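Purine nucleosidase, (IunH-1) (Sulfolobus solfataricus, PDB 3T8J) belongs to the nucleosidase clan and forms a four-chain assembly here, each subunit built around a largely parallel sheet and holding a sodium ion. Local coordinates at residues E35-Y40 with P62-P67; G114-A120 with K140-V146; Y193-E199 with I295-M301; K256-V260 with W283-P287. All blocks are in the same frame, centred on the assembly; numbering follows the deposited sequence. Where two conformers were deposited one is given.

Interaction 1 of 4, residues E35-Y40 with P62-P67; sequences EGNISY and PGANKP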
# COMPACT_ATOMS: atom_id res chain seq x y z
N GLU A 35 13.72 -8.88 20.47
CA GLU A 35 13.60 -7.41 20.51
C GLU A 35 12.19 -6.99 20.94
O GLU A 35 11.19 -7.70 20.64
CB GLU A 35 13.95 -6.79 19.14
CG GLU A 35 12.83 -6.77 18.10
CD GLU A 35 12.56 -8.10 17.40
OE1 GLU A 35 13.42 -9.00 17.45
OE2 GLU A 35 11.47 -8.20 16.76
N GLY A 36 12.08 -5.85 21.59
CA GLY A 36 10.78 -5.26 21.91
C GLY A 36 10.88 -4.16 22.95
O GLY A 36 11.35 -3.08 22.66
N ASN A 37 10.34 -4.43 24.12
CA ASN A 37 10.07 -3.42 25.14
C ASN A 37 11.25 -2.51 25.47
O ASN A 37 11.07 -1.30 25.59
CB ASN A 37 9.66 -4.09 26.45
CG ASN A 37 8.23 -4.61 26.45
OD1 ASN A 37 7.32 -4.01 25.87
ND2 ASN A 37 8.02 -5.70 27.17
N ILE A 38 12.43 -3.09 25.69
CA ILE A 38 13.60 -2.28 26.11
C ILE A 38 14.87 -2.75 25.39
O ILE A 38 14.85 -3.73 24.63
CB ILE A 38 13.81 -2.31 27.65
CG1 ILE A 38 14.28 -3.70 28.10
CG2 ILE A 38 12.55 -1.86 28.39
CD1 ILE A 38 14.79 -3.75 29.53
N SER A 39 16.00 -2.11 25.65
CA SER A 39 17.26 -2.50 25.05
C SER A 39 17.48 -4.02 25.15
O SER A 39 17.37 -4.62 26.22
CB SER A 39 18.42 -1.75 25.71
OG SER A 39 19.58 -2.55 25.82
N TYR A 40 17.80 -4.61 24.01
CA TYR A 40 17.90 -6.08 23.89
C TYR A 40 18.90 -6.69 24.89
O TYR A 40 18.59 -7.69 25.54
CB TYR A 40 18.25 -6.43 22.45
CG TYR A 40 18.64 -7.86 22.14
CD1 TYR A 40 17.69 -8.79 21.74
CD2 TYR A 40 19.96 -8.27 22.20
CE1 TYR A 40 18.08 -10.10 21.43
CE2 TYR A 40 20.36 -9.56 21.88
CZ TYR A 40 19.42 -10.46 21.49
OH TYR A 40 19.88 -11.73 21.15
N PRO A 62 19.56 -16.05 23.58
CA PRO A 62 19.32 -14.81 22.87
C PRO A 62 18.90 -15.07 21.43
O PRO A 62 19.52 -15.87 20.73
CB PRO A 62 20.69 -14.09 22.95
CG PRO A 62 21.36 -14.71 24.17
CD PRO A 62 20.97 -16.16 23.99
N GLY A 63 17.88 -14.36 20.98
CA GLY A 63 17.39 -14.50 19.61
C GLY A 63 17.54 -13.23 18.79
O GLY A 63 18.56 -12.51 18.90
N ALA A 64 16.55 -12.94 17.97
CA ALA A 64 16.57 -11.74 17.14
C ALA A 64 16.69 -10.46 17.96
O ALA A 64 15.96 -10.30 18.93
CB ALA A 64 15.30 -11.68 16.27
N ASN A 65 17.54 -9.53 17.53
CA ASN A 65 17.60 -8.20 18.15
C ASN A 65 17.04 -7.09 17.30
O ASN A 65 17.19 -5.91 17.64
CB ASN A 65 19.02 -7.87 18.66
CG ASN A 65 19.98 -7.53 17.57
OD1 ASN A 65 19.77 -7.80 16.39
ND2 ASN A 65 21.11 -6.90 17.97
N LYS A 66 16.34 -7.46 16.24
CA LYS A 66 15.61 -6.51 15.43
C LYS A 66 14.56 -7.30 14.60
O LYS A 66 14.71 -8.52 14.41
CB LYS A 66 16.50 -5.72 14.51
CG LYS A 66 17.25 -6.47 13.51
CD LYS A 66 18.24 -5.54 12.79
CE LYS A 66 19.07 -6.30 11.75
NZ LYS A 66 19.52 -5.34 10.71
N PRO A 67 13.52 -6.60 14.12
CA PRO A 67 12.49 -7.26 13.29
C PRO A 67 13.08 -7.80 11.99
O PRO A 67 14.16 -7.40 11.55
CB PRO A 67 11.47 -6.15 13.04
CG PRO A 67 11.70 -5.15 14.13
CD PRO A 67 13.17 -5.19 14.34
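The carbonyl oxygen of Ala64 is approached by two residues of the other loop: Glu35 N donates a weak, bent hydrogen bond to it (3.1 Å, 133° at the hydrogen), and Tyr40 CE1 lies 3.3 Å from the same oxygen. Both loops follow parallel strands that are neighbours in the central alpha/beta sheet, 27-33 and 60-62, and the first leads directly into helix 40-53, whose N-cap is Ser39. The side chain of Glu35 folds back over the Ala64-Pro67 backbone. Its chain bends at CG, which lays the carboxylate against main-chain groups: OE1 stands 3.3 Å from Lys66 O, two acceptors with no bond between them, while OE2 takes a hydrogen bond from Thr125 OG1. This carboxylate sits about 11 Å from the sodium ion. In the same loop Asn37 N donates to Asp9 OD1, so the loop is tied to a sodium ligand. Lys66 points away from the contact and bonds Tyr131 of the second subunit. Tyr40 reaches across with CG trans to its nitrogen (chi1 170°), bringing OH 2.7 Å from Gly63 O, a weak contact. Against the ring, Asn65 presses CB almost squarely over one face, 3.4 Å from the centroid of Tyr40 and 10° off the normal.

Interaction 2 of 4, residues G114-A120 with K140-V146; sequences GELEFLA and KIKKVWV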
# COMPACT_ATOMS: atom_id res chain seq x y z
N GLY A 114 5.20 -32.95 20.01
CA GLY A 114 3.83 -33.24 20.33
C GLY A 114 3.37 -32.78 21.69
O GLY A 114 2.16 -32.85 21.99
N GLU A 115 4.30 -32.32 22.53
CA GLU A 115 3.95 -31.85 23.87
C GLU A 115 4.42 -30.42 24.14
O GLU A 115 3.92 -29.78 25.07
CB GLU A 115 4.54 -32.79 24.92
CG GLU A 115 4.06 -34.25 24.82
CD GLU A 115 2.54 -34.40 24.74
OE1 GLU A 115 1.80 -33.55 25.29
OE2 GLU A 115 2.07 -35.38 24.11
N LEU A 116 5.34 -29.90 23.33
CA LEU A 116 5.90 -28.57 23.62
C LEU A 116 4.85 -27.48 23.40
O LEU A 116 4.17 -27.46 22.38
CB LEU A 116 7.13 -28.27 22.74
CG LEU A 116 7.96 -27.05 23.14
CD1 LEU A 116 8.53 -27.21 24.55
CD2 LEU A 116 9.05 -26.84 22.10
N GLU A 117 4.76 -26.55 24.36
CA GLU A 117 3.91 -25.40 24.24
C GLU A 117 4.78 -24.15 24.20
O GLU A 117 5.83 -24.10 24.85
CB GLU A 117 2.90 -25.34 25.39
CG GLU A 117 2.00 -26.62 25.40
CD GLU A 117 0.94 -26.60 26.50
OE1 GLU A 117 0.09 -25.69 26.47
OE2 GLU A 117 0.94 -27.53 27.37
N PHE A 118 4.34 -23.17 23.44
CA PHE A 118 5.12 -21.93 23.23
C PHE A 118 4.33 -20.74 23.74
O PHE A 118 3.25 -20.43 23.24
CB PHE A 118 5.45 -21.76 21.73
CG PHE A 118 6.50 -20.76 21.43
CD1 PHE A 118 7.82 -21.15 21.24
CD2 PHE A 118 6.18 -19.41 21.29
CE1 PHE A 118 8.81 -20.20 20.97
CE2 PHE A 118 7.17 -18.45 21.01
CZ PHE A 118 8.49 -18.87 20.83
N LEU A 119 4.88 -20.05 24.76
CA LEU A 119 4.22 -18.88 25.34
C LEU A 119 4.83 -17.63 24.69
O LEU A 119 5.92 -17.18 25.05
CB LEU A 119 4.37 -18.91 26.86
CG LEU A 119 3.73 -17.77 27.64
CD1 LEU A 119 2.23 -17.64 27.39
CD2 LEU A 119 4.01 -17.93 29.15
N ALA A 120 4.11 -17.15 23.67
CA ALA A 120 4.50 -16.05 22.81
C ALA A 120 3.91 -14.76 23.37
O ALA A 120 2.89 -14.26 22.88
CB ALA A 120 4.01 -16.29 21.36
N LYS A 140 4.96 -30.30 15.67
CA LYS A 140 5.72 -30.67 16.87
C LYS A 140 5.40 -29.79 18.09
O LYS A 140 5.46 -30.26 19.23
CB LYS A 140 7.23 -30.67 16.61
CG LYS A 140 7.64 -31.72 15.60
CD LYS A 140 9.05 -31.58 15.12
CE LYS A 140 9.35 -32.65 14.07
NZ LYS A 140 10.71 -32.47 13.49
N ILE A 141 5.07 -28.53 17.84
CA ILE A 141 4.57 -27.68 18.91
C ILE A 141 3.06 -27.88 19.07
O ILE A 141 2.26 -27.67 18.13
CB ILE A 141 4.94 -26.20 18.64
CG1 ILE A 141 6.46 -26.04 18.70
CG2 ILE A 141 4.15 -25.27 19.58
CD1 ILE A 141 6.97 -24.67 18.18
N LYS A 142 2.66 -28.31 20.26
CA LYS A 142 1.27 -28.61 20.59
C LYS A 142 0.36 -27.38 20.54
O LYS A 142 -0.79 -27.43 20.09
CB LYS A 142 1.22 -29.26 21.99
CG LYS A 142 -0.14 -29.58 22.51
CD LYS A 142 -0.08 -30.32 23.83
CE LYS A 142 -1.47 -30.66 24.33
NZ LYS A 142 -1.43 -31.67 25.40
N LYS A 143 0.86 -26.25 21.04
CA LYS A 143 0.04 -25.09 21.28
C LYS A 143 0.92 -23.83 21.31
O LYS A 143 2.01 -23.89 21.86
CB LYS A 143 -0.67 -25.24 22.63
CG LYS A 143 -1.72 -24.23 22.91
CD LYS A 143 -2.95 -24.43 22.03
CE LYS A 143 -3.89 -23.29 22.24
NZ LYS A 143 -5.20 -23.55 21.57
N VAL A 144 0.43 -22.76 20.69
CA VAL A 144 1.03 -21.41 20.80
C VAL A 144 0.01 -20.53 21.50
O VAL A 144 -1.11 -20.33 21.01
CB VAL A 144 1.42 -20.85 19.44
CG1 VAL A 144 2.14 -19.50 19.59
CG2 VAL A 144 2.33 -21.86 18.71
N TRP A 145 0.44 -19.93 22.62
CA TRP A 145 -0.36 -18.99 23.41
C TRP A 145 0.19 -17.59 23.13
O TRP A 145 1.31 -17.29 23.50
CB TRP A 145 -0.23 -19.33 24.89
CG TRP A 145 -0.64 -20.73 25.28
CD1 TRP A 145 0.18 -21.83 25.46
CD2 TRP A 145 -1.96 -21.19 25.59
NE1 TRP A 145 -0.56 -22.92 25.86
CE2 TRP A 145 -1.88 -22.56 25.92
CE3 TRP A 145 -3.22 -20.57 25.59
CZ2 TRP A 145 -3.00 -23.30 26.26
CZ3 TRP A 145 -4.33 -21.33 25.93
CH2 TRP A 145 -4.21 -22.68 26.25
N VAL A 146 -0.59 -16.79 22.42
CA VAL A 146 -0.13 -15.48 21.92
C VAL A 146 -0.77 -14.35 22.72
O VAL A 146 -2.00 -14.27 22.82
CB VAL A 146 -0.50 -15.31 20.44
CG1 VAL A 146 -0.15 -13.88 19.94
CG2 VAL A 146 0.21 -16.34 19.55
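Strands 116-120 and 141-146 are adjacent parallel strands of the central sheet, joined by a beta-alpha-beta crossover through helices 125-133 and 137-140. Their regular pairing runs from the Phe118-Val144 pair to the Ala120-Val146 pair: Phe118 N donates to Lys143 O (2.9 Å), Trp145 N donates to Phe118 O (2.9 Å), and Ala120 N closes the series on Trp145 O (2.8 Å). At the start, Gly114 N bonds Lys140 O, tying the entering turn to the helix end. Side chains add a further bond. Trp145 and Glu117 run side by side in the same direction on one face of the sheet, and NE1 of Trp145 meets OE1 of Glu117 at 2.9 Å. The oxygen lies in the plane of the indole and is used on its anti side, while OE2 forms a salt bridge with Arg2, so the carboxylate is held from two directions. Lys143 CG covers part of the indole face and its NZ goes on to Asp181. Beside this pair, Leu119 CD1 touches Trp145 CB at 3.9 Å under helix 237-246. On the other face, Phe118, Ile141 and Val144 pack on Leu127 of helix 125-133, and Ala120 CB meets Val144 CG1 at 4.1 Å. Ile121 and Ser122, which follow Ala120 directly, are sodium ligands. A largely parallel sheet with helices on both faces is the layout of an alpha/beta/alpha sandwich.

Interaction 3 of 4, residues Y193-E199 with I295-M301; sequences YPVTDEE and INKKSFM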
# COMPACT_ATOMS: atom_id res chain seq x y z
N TYR A 193 -9.51 -5.35 32.59
CA TYR A 193 -9.26 -6.05 33.85
C TYR A 193 -8.00 -5.53 34.55
O TYR A 193 -7.12 -6.33 34.90
CB TYR A 193 -9.14 -7.55 33.58
CG TYR A 193 -10.31 -8.11 32.80
CD1 TYR A 193 -11.53 -8.40 33.43
CD2 TYR A 193 -10.22 -8.34 31.43
CE1 TYR A 193 -12.61 -8.91 32.72
CE2 TYR A 193 -11.31 -8.86 30.71
CZ TYR A 193 -12.50 -9.13 31.36
OH TYR A 193 -13.58 -9.65 30.67
N PRO A 194 -7.90 -4.20 34.77
CA PRO A 194 -6.73 -3.67 35.46
C PRO A 194 -6.70 -4.02 36.94
O PRO A 194 -7.75 -4.31 37.53
CB PRO A 194 -6.89 -2.17 35.31
CG PRO A 194 -8.37 -1.97 35.33
CD PRO A 194 -8.91 -3.16 34.53
N VAL A 195 -5.51 -3.96 37.52
CA VAL A 195 -5.32 -4.01 38.96
C VAL A 195 -5.72 -2.65 39.56
O VAL A 195 -5.06 -1.62 39.34
CB VAL A 195 -3.85 -4.33 39.30
CG1 VAL A 195 -3.64 -4.28 40.84
CG2 VAL A 195 -3.44 -5.69 38.68
N THR A 196 -6.82 -2.66 40.32
CA THR A 196 -7.44 -1.45 40.86
C THR A 196 -6.65 -0.90 42.05
O THR A 196 -5.80 -1.58 42.60
CB THR A 196 -8.87 -1.74 41.36
OG1 THR A 196 -8.83 -2.66 42.44
CG2 THR A 196 -9.76 -2.28 40.23
N ASP A 197 -6.96 0.33 42.44
CA ASP A 197 -6.31 0.92 43.62
C ASP A 197 -6.50 0.04 44.86
O ASP A 197 -5.57 -0.11 45.64
CB ASP A 197 -6.79 2.35 43.89
CG ASP A 197 -6.19 3.39 42.91
OD1 ASP A 197 -5.13 3.14 42.29
OD2 ASP A 197 -6.79 4.49 42.78
N GLU A 198 -7.70 -0.53 45.04
CA GLU A 198 -8.00 -1.44 46.16
C GLU A 198 -7.06 -2.65 46.16
O GLU A 198 -6.49 -3.02 47.20
CB GLU A 198 -9.47 -1.91 46.11
CG GLU A 198 -9.87 -3.03 47.11
CD GLU A 198 -9.98 -4.43 46.46
OE1 GLU A 198 -10.84 -4.59 45.55
OE2 GLU A 198 -9.24 -5.38 46.86
N GLU A 199 -6.91 -3.25 45.00
CA GLU A 199 -6.05 -4.42 44.83
C GLU A 199 -4.58 -4.08 45.04
O GLU A 199 -3.86 -4.83 45.69
CB GLU A 199 -6.29 -5.05 43.45
CG GLU A 199 -7.68 -5.68 43.34
CD GLU A 199 -8.10 -6.04 41.93
OE1 GLU A 199 -7.66 -5.38 40.96
OE2 GLU A 199 -8.91 -6.98 41.81
N ILE A 295 -12.60 -12.67 30.43
CA ILE A 295 -12.00 -13.47 31.50
C ILE A 295 -12.80 -13.31 32.81
O ILE A 295 -13.62 -12.41 32.94
CB ILE A 295 -10.49 -13.16 31.77
CG1 ILE A 295 -10.30 -11.86 32.57
CG2 ILE A 295 -9.68 -13.08 30.46
CD1 ILE A 295 -8.94 -11.72 33.16
N ASN A 296 -12.54 -14.23 33.73
CA ASN A 296 -13.01 -14.14 35.11
C ASN A 296 -11.93 -13.43 35.93
O ASN A 296 -10.89 -14.03 36.25
CB ASN A 296 -13.28 -15.56 35.65
CG ASN A 296 -13.90 -15.54 37.04
OD1 ASN A 296 -13.52 -14.76 37.91
ND2 ASN A 296 -14.88 -16.43 37.26
N LYS A 297 -12.16 -12.16 36.26
CA LYS A 297 -11.16 -11.35 36.96
C LYS A 297 -10.81 -11.93 38.33
O LYS A 297 -9.64 -11.93 38.72
CB LYS A 297 -11.60 -9.90 37.14
CG LYS A 297 -10.39 -9.00 37.46
CD LYS A 297 -10.69 -7.66 38.04
CE LYS A 297 -9.34 -7.03 38.43
NZ LYS A 297 -9.47 -5.73 39.06
N LYS A 298 -11.83 -12.39 39.04
CA LYS A 298 -11.64 -12.93 40.38
C LYS A 298 -10.70 -14.12 40.35
O LYS A 298 -9.75 -14.20 41.14
CB LYS A 298 -12.98 -13.32 41.00
CG LYS A 298 -12.86 -13.95 42.38
CD LYS A 298 -14.23 -14.10 43.02
CE LYS A 298 -14.15 -14.85 44.36
NZ LYS A 298 -15.49 -15.07 44.96
N SER A 299 -10.93 -15.03 39.41
CA SER A 299 -10.08 -16.21 39.26
C SER A 299 -8.64 -15.84 38.91
O SER A 299 -7.71 -16.43 39.44
CB SER A 299 -10.65 -17.18 38.21
OG SER A 299 -11.89 -17.71 38.63
N PHE A 300 -8.48 -14.85 38.03
CA PHE A 300 -7.15 -14.40 37.66
C PHE A 300 -6.40 -13.83 38.86
O PHE A 300 -5.26 -14.21 39.13
CB PHE A 300 -7.20 -13.36 36.53
CG PHE A 300 -5.89 -12.68 36.31
CD1 PHE A 300 -4.77 -13.39 35.91
CD2 PHE A 300 -5.75 -11.33 36.56
CE1 PHE A 300 -3.55 -12.78 35.74
CE2 PHE A 300 -4.53 -10.70 36.40
CZ PHE A 300 -3.42 -11.43 36.00
N MET A 301 -7.04 -12.95 39.61
CA MET A 301 -6.38 -12.32 40.75
C MET A 301 -6.07 -13.32 41.86
O MET A 301 -5.11 -13.15 42.60
CB MET A 301 -7.19 -11.13 41.28
CG MET A 301 -7.19 -9.94 40.34
SD MET A 301 -5.54 -9.27 39.96
CE MET A 301 -5.08 -8.53 41.53
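A capping box opens helix 197-204, and Lys297, from the first turn of helix 297-308, plugs into it. In the box, Glu199 N donates to Thr196 OG1, while Thr196 N donates in return to Glu199 OE1 (2.9 Å). The same carboxylate oxygen takes Lys297 NZ in a 2.6 Å salt bridge. The two donors use different sides of OE1, the backbone amide its anti side and the ammonium its syn side, each about 20° out of the carboxylate plane. Lys297 gets there as a fully extended chain, with CG opposite its nitrogen, and its NZ also donates to Pro194 O at 2.7 Å. Met301, one turn further along helix 297-308, bends its chain so that CE lies 3.9 Å from Glu199 CD, and its CG rests near OE2. At the other end, Tyr193 lies against Ile295: CG1 stands 3.5 Å from the centroid of the Tyr193 ring, only 2° off its normal. The hydroxyl accepts a long but straight bond from Ile295 N (3.2 Å, 168°), which helps hold the hydroxyl in place. Ile295 also packs on Ile240 and Ile244 of helix 237-246. Asn296 caps its own helix, OD1 accepting from Ser299 N. One carboxylate oxygen thus serves both the helix start and the ammonium, and the ammonium, paired with Glu199 and also bonded to Pro194 O, probably favours the ionised carboxylate.

Interaction 4 of 4, residues K256-V260 with W283-P287; sequences KRFVV and WSDKP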
# COMPACT_ATOMS: atom_id res chain seq x y z
N LYS A 256 -13.52 -18.75 17.54
CA LYS A 256 -12.56 -19.07 16.50
C LYS A 256 -12.86 -18.21 15.28
O LYS A 256 -13.96 -18.26 14.72
CB LYS A 256 -12.64 -20.55 16.15
CG LYS A 256 -12.11 -21.46 17.25
CD LYS A 256 -12.01 -22.92 16.80
CE LYS A 256 -11.35 -23.78 17.87
NZ LYS A 256 -11.28 -25.23 17.47
N ARG A 257 -11.87 -17.42 14.87
CA ARG A 257 -12.06 -16.44 13.80
C ARG A 257 -10.87 -16.43 12.84
O ARG A 257 -9.87 -17.09 13.11
CB ARG A 257 -12.34 -15.07 14.43
CG ARG A 257 -13.83 -15.02 14.84
CD ARG A 257 -14.25 -13.83 15.63
NE ARG A 257 -15.66 -13.90 15.97
CZ ARG A 257 -16.31 -13.01 16.73
NH1 ARG A 257 -15.68 -11.97 17.26
NH2 ARG A 257 -17.61 -13.17 16.95
N PHE A 258 -11.00 -15.69 11.74
CA PHE A 258 -9.93 -15.55 10.76
C PHE A 258 -9.25 -14.18 10.95
O PHE A 258 -9.90 -13.13 10.80
CB PHE A 258 -10.46 -15.70 9.32
CG PHE A 258 -9.41 -15.47 8.26
CD1 PHE A 258 -8.33 -16.32 8.14
CD2 PHE A 258 -9.53 -14.41 7.37
CE1 PHE A 258 -7.36 -16.11 7.18
CE2 PHE A 258 -8.57 -14.20 6.40
CZ PHE A 258 -7.49 -15.04 6.31
N VAL A 259 -7.97 -14.23 11.32
CA VAL A 259 -7.18 -13.01 11.64
C VAL A 259 -6.18 -12.74 10.52
O VAL A 259 -5.40 -13.63 10.15
CB VAL A 259 -6.40 -13.19 12.94
CG1 VAL A 259 -5.59 -11.89 13.24
CG2 VAL A 259 -7.33 -13.53 14.12
N VAL A 260 -6.21 -11.51 9.98
CA VAL A 260 -5.25 -11.05 8.99
C VAL A 260 -4.33 -10.03 9.68
O VAL A 260 -4.85 -9.20 10.42
CB VAL A 260 -5.92 -10.38 7.81
CG1 VAL A 260 -4.89 -9.83 6.83
CG2 VAL A 260 -6.81 -11.42 7.06
N TRP A 283 -13.40 -12.58 3.96
CA TRP A 283 -12.09 -12.80 3.40
C TRP A 283 -11.75 -14.28 3.30
O TRP A 283 -11.11 -14.72 2.32
CB TRP A 283 -11.05 -12.11 4.29
CG TRP A 283 -11.27 -10.63 4.39
CD1 TRP A 283 -11.70 -9.78 3.41
CD2 TRP A 283 -11.01 -9.81 5.54
NE1 TRP A 283 -11.74 -8.48 3.90
CE2 TRP A 283 -11.32 -8.49 5.20
CE3 TRP A 283 -10.55 -10.09 6.83
CZ2 TRP A 283 -11.17 -7.42 6.10
CZ3 TRP A 283 -10.40 -9.04 7.72
CH2 TRP A 283 -10.71 -7.72 7.35
N SER A 284 -12.15 -15.03 4.33
CA SER A 284 -11.99 -16.48 4.38
C SER A 284 -13.01 -17.05 5.34
O SER A 284 -13.40 -16.38 6.30
CB SER A 284 -10.59 -16.91 4.84
OG SER A 284 -10.38 -18.31 4.75
N ASP A 285 -13.43 -18.29 5.12
CA ASP A 285 -14.25 -19.00 6.10
C ASP A 285 -13.46 -19.97 6.97
O ASP A 285 -14.06 -20.75 7.70
CB ASP A 285 -15.39 -19.71 5.40
CG ASP A 285 -16.50 -18.77 5.05
OD1 ASP A 285 -17.22 -18.34 5.99
OD2 ASP A 285 -16.65 -18.43 3.85
N LYS A 286 -12.14 -19.90 6.92
CA LYS A 286 -11.28 -20.81 7.63
C LYS A 286 -10.64 -20.10 8.82
O LYS A 286 -9.73 -19.30 8.62
CB LYS A 286 -10.19 -21.33 6.70
CG LYS A 286 -10.72 -22.04 5.47
CD LYS A 286 -9.58 -22.22 4.47
CE LYS A 286 -10.06 -22.96 3.24
NZ LYS A 286 -8.95 -23.05 2.23
N PRO A 287 -11.12 -20.37 10.03
CA PRO A 287 -10.45 -19.70 11.17
C PRO A 287 -8.99 -20.12 11.32
O PRO A 287 -8.62 -21.25 11.04
CB PRO A 287 -11.24 -20.16 12.38
CG PRO A 287 -12.00 -21.36 11.94
CD PRO A 287 -12.26 -21.19 10.48
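One face of the Phe258 ring is covered by Ser284, whose CB stands over the ring centre, 3.6 Å from the centroid and 9° off the normal. At the ring's edge lies Trp283 CB, 3.9 Å from Phe258 CE2, and obliquely placed is Lys286 O, 3.3 Å from Phe258 CD1. The indole of Trp283 in turn has Phe258 CD2 near its plane at the rim, the two side chains crossing at about a right angle, and Val260 CG2 reaches it obliquely, 4.0 Å from Trp283 CE3. Trp283, Ser284 and Lys286 belong to the loop that leads from strand 272-275 to strand 289-295, packed on the antiparallel strand 251-261. A chi1 of 176° turns the Phe258 ring away from its own backbone N; Phe258 also touches Phe277 and, on strand 272-275, Asp275. The loop takes its shape from an ST turn: Ser284 OG accepts from Lys286 N at 3.2 Å, a bond that shapes the turn whose Ser284 CB covers the ring. Pro287 ends the contact, its CA 3.3 Å from Arg257 O and its CB 4.0 Å from Lys256 CB. Directly after it, Asn288 bonds Arg257 through its backbone and Val259 N through its OD1, starting the antiparallel pairing. Ile267 of the third subunit packs on both Val260 and Trp283, so the cluster borders a subunit interface. With no hydrogen bond between the two segments, the contact rests on van der Waals and CH-pi contact.

In the fold
From the N terminus, interaction 1 first closes a loop holding helix 40-53, joining the loops that follow strands 27-33 and 60-62. Interaction 2 follows in series and closes the crossover through helices 125-133 and 137-140, binding strands 116-120 and 141-147 in the middle of the same sheet. Interaction 3 then spans the longest gap, from the start of helix 197-204 to that of helix 297-308, and interaction 4 is nested within its loop, between strand 251-261 and the loop before strand 289-295. No contacts cross. Interactions 1 and 3 lie on opposite sides of the chain's centre, whereas interactions 2 and 4 reach the same sheet, their nearest atoms about 7 Å apart.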